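Local coordinates for organic hydroperoxide resistance protein (Legionella pneumophila, PDB 6MJN) that probably detoxifies organic hydroperoxides by reducing them with reactive cysteines, as in other members of the OsmC/Ohr family, at residues 83-88 with 103-108. Residues are numbered along the deposited sequence; the frame is centred on the assembly and turned at random.
Sequences VSMTSE and VALHAH
The carbonyl oxygen of Ala104 accepts two bonds: Glu88 N donates across the strand pair to Ala104 O at 2.8 Å, nearly in line with the C=O bond, and a water donates to the same Ala104 O at 3.0 Å. That water also reaches Thr86 O, weakly, and so bridges the two strands on the face of Thr86 and Glu88. Ala104 N returns a bond to Glu88 O, and the same two-way exchange joins Thr86 with His106 and Ser84 with His108, where His108 N points almost straight at Ser84 O (N-H...O 175°). Between these hydrogen-bonded pairs lie the non-hydrogen-bonded pairs Met85-Ala107 and Ser87-Leu105. These rungs belong to the beta hairpin of the consecutive strands 82-93 and 99-110 in the OsmC-like fold, one face of which lies on the long helix 53-76. On that buried face Met85, its CG anti to the backbone N (chi1 -156°), bends at chi2 and chi3, so that its end comes over the neighbouring strand. Met85 SD rests on Ala107 CB at 3.7 Å, while Met85 CE comes equally near Leu105 CB; Phe65 of the helix touches both Met85 and Leu105. Leu105 CD2 packs against Ser87 CB at 3.7 Å, and Ser87 OG is bonded to the carbonyl of Ala58 in the same helix. On the other face Ser84 OG lies 3.5 Å from His108 CB, and His106 ND1 bonds Ser143 OG on strand 140-146. The outer edge of Ser84 to Glu88 pairs antiparallel with a strand of the second subunit, carrying the sheet across the dimer interface.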
loop_
_atom_site.group_PDB
_atom_site.type_symbol
_atom_site.label_atom_id
_atom_site.label_comp_id
_atom_site.label_asym_id
_atom_site.label_seq_id
_atom_site.Cartn_x
_atom_site.Cartn_y
_atom_site.Cartn_z
ATOM N N VAL B 83 20.057 8.318 3.030
ATOM C CA VAL B 83 18.709 8.842 2.845
ATOM C C VAL B 83 17.784 8.116 3.809
ATOM O O VAL B 83 17.914 6.907 4.027
ATOM C CB VAL B 83 18.230 8.688 1.381
ATOM C CG1 VAL B 83 18.273 7.235 0.951
ATOM C CG2 VAL B 83 16.806 9.219 1.216
ATOM N N SER B 84 16.862 8.862 4.406
ATOM C CA SER B 84 15.720 8.258 5.069
ATOM C C SER B 84 14.459 8.899 4.515
ATOM O O SER B 84 14.483 10.011 3.974
ATOM C CB SER B 84 15.789 8.421 6.589
ATOM O OG SER B 84 15.720 9.776 6.948
ATOM N N MET B 85 13.343 8.198 4.686
ATOM C CA MET B 85 12.096 8.570 4.052
ATOM C C MET B 85 10.967 8.515 5.073
ATOM O O MET B 85 10.797 7.502 5.758
ATOM C CB MET B 85 11.805 7.613 2.898
ATOM C CG MET B 85 10.916 8.172 1.850
ATOM S SD MET B 85 11.653 9.614 1.053
ATOM C CE MET B 85 10.079 10.457 0.858
ATOM N N THR B 86 10.216 9.604 5.159
ATOM C CA THR B 86 9.016 9.725 5.972
ATOM C C THR B 86 7.815 9.817 5.034
ATOM O O THR B 86 7.842 10.579 4.061
ATOM C CB THR B 86 9.085 10.984 6.844
ATOM O OG1 THR B 86 10.216 10.900 7.726
ATOM C CG2 THR B 86 7.835 11.131 7.673
ATOM N N SER B 87 6.772 9.046 5.318
ATOM C CA SER B 87 5.504 9.173 4.610
ATOM C C SER B 87 4.423 9.450 5.637
ATOM O O SER B 87 4.407 8.848 6.710
ATOM C CB SER B 87 5.154 7.902 3.835
ATOM O OG SER B 87 4.879 6.861 4.745
ATOM N N GLU B 88 3.540 10.382 5.327
ATOM C CA GLU B 88 2.401 10.649 6.186
ATOM C C GLU B 88 1.146 10.430 5.360
ATOM O O GLU B 88 0.974 11.062 4.311
ATOM C CB GLU B 88 2.461 12.060 6.738
ATOM C CG GLU B 88 1.249 12.424 7.564
ATOM C CD GLU B 88 1.289 13.877 7.989
ATOM O OE1 GLU B 88 2.278 14.275 8.629
ATOM O OE2 GLU B 88 0.346 14.621 7.657
ATOM N N VAL B 103 -1.344 12.073 0.914
ATOM C CA VAL B 103 0.024 11.679 1.268
ATOM C C VAL B 103 0.937 12.899 1.262
ATOM O O VAL B 103 0.879 13.727 0.343
ATOM C CB VAL B 103 0.595 10.619 0.288
ATOM C CG1 VAL B 103 2.017 10.173 0.712
ATOM C CG2 VAL B 103 -0.328 9.417 0.146
ATOM N N ALA B 104 1.794 13.000 2.284
ATOM C CA ALA B 104 2.931 13.914 2.288
ATOM C C ALA B 104 4.191 13.081 2.457
ATOM O O ALA B 104 4.250 12.222 3.341
ATOM C CB ALA B 104 2.820 14.960 3.408
ATOM N N LEU B 105 5.183 13.316 1.596
ATOM C CA LEU B 105 6.457 12.614 1.635
ATOM C C LEU B 105 7.547 13.588 2.049
ATOM O O LEU B 105 7.561 14.736 1.594
ATOM C CB LEU B 105 6.787 12.019 0.256
ATOM C CG LEU B 105 5.832 10.917 -0.237
ATOM C CD1 LEU B 105 6.290 10.454 -1.619
ATOM C CD2 LEU B 105 5.797 9.740 0.726
ATOM N N HIS B 106 8.451 13.157 2.917
ATOM C CA HIS B 106 9.566 14.019 3.289
ATOM C C HIS B 106 10.849 13.218 3.213
ATOM O O HIS B 106 11.044 12.284 3.995
ATOM C CB HIS B 106 9.380 14.591 4.695
ATOM C CG HIS B 106 10.514 15.464 5.128
ATOM N ND1 HIS B 106 10.848 16.624 4.467
ATOM C CD2 HIS B 106 11.414 15.329 6.128
ATOM C CE1 HIS B 106 11.891 17.180 5.052
ATOM N NE2 HIS B 106 12.259 16.412 6.061
ATOM N N ALA B 107 11.743 13.601 2.312
ATOM C CA ALA B 107 13.015 12.907 2.190
ATOM C C ALA B 107 14.092 13.628 2.996
ATOM O O ALA B 107 14.144 14.859 3.018
ATOM C CB ALA B 107 13.423 12.800 0.719
ATOM N N HIS B 108 14.939 12.857 3.676
ATOM C CA HIS B 108 16.122 13.388 4.353
ATOM C C HIS B 108 17.348 12.778 3.685
ATOM O O HIS B 108 17.613 11.582 3.828
ATOM C CB HIS B 108 16.100 13.082 5.849
ATOM C CG HIS B 108 17.274 13.635 6.603
ATOM N ND1 HIS B 108 17.329 13.646 7.980
ATOM C CD2 HIS B 108 18.428 14.198 6.177
ATOM C CE1 HIS B 108 18.469 14.185 8.369
ATOM N NE2 HIS B 108 19.156 14.526 7.294
HETATM O O HOH W 1 6.037 12.948 5.667
#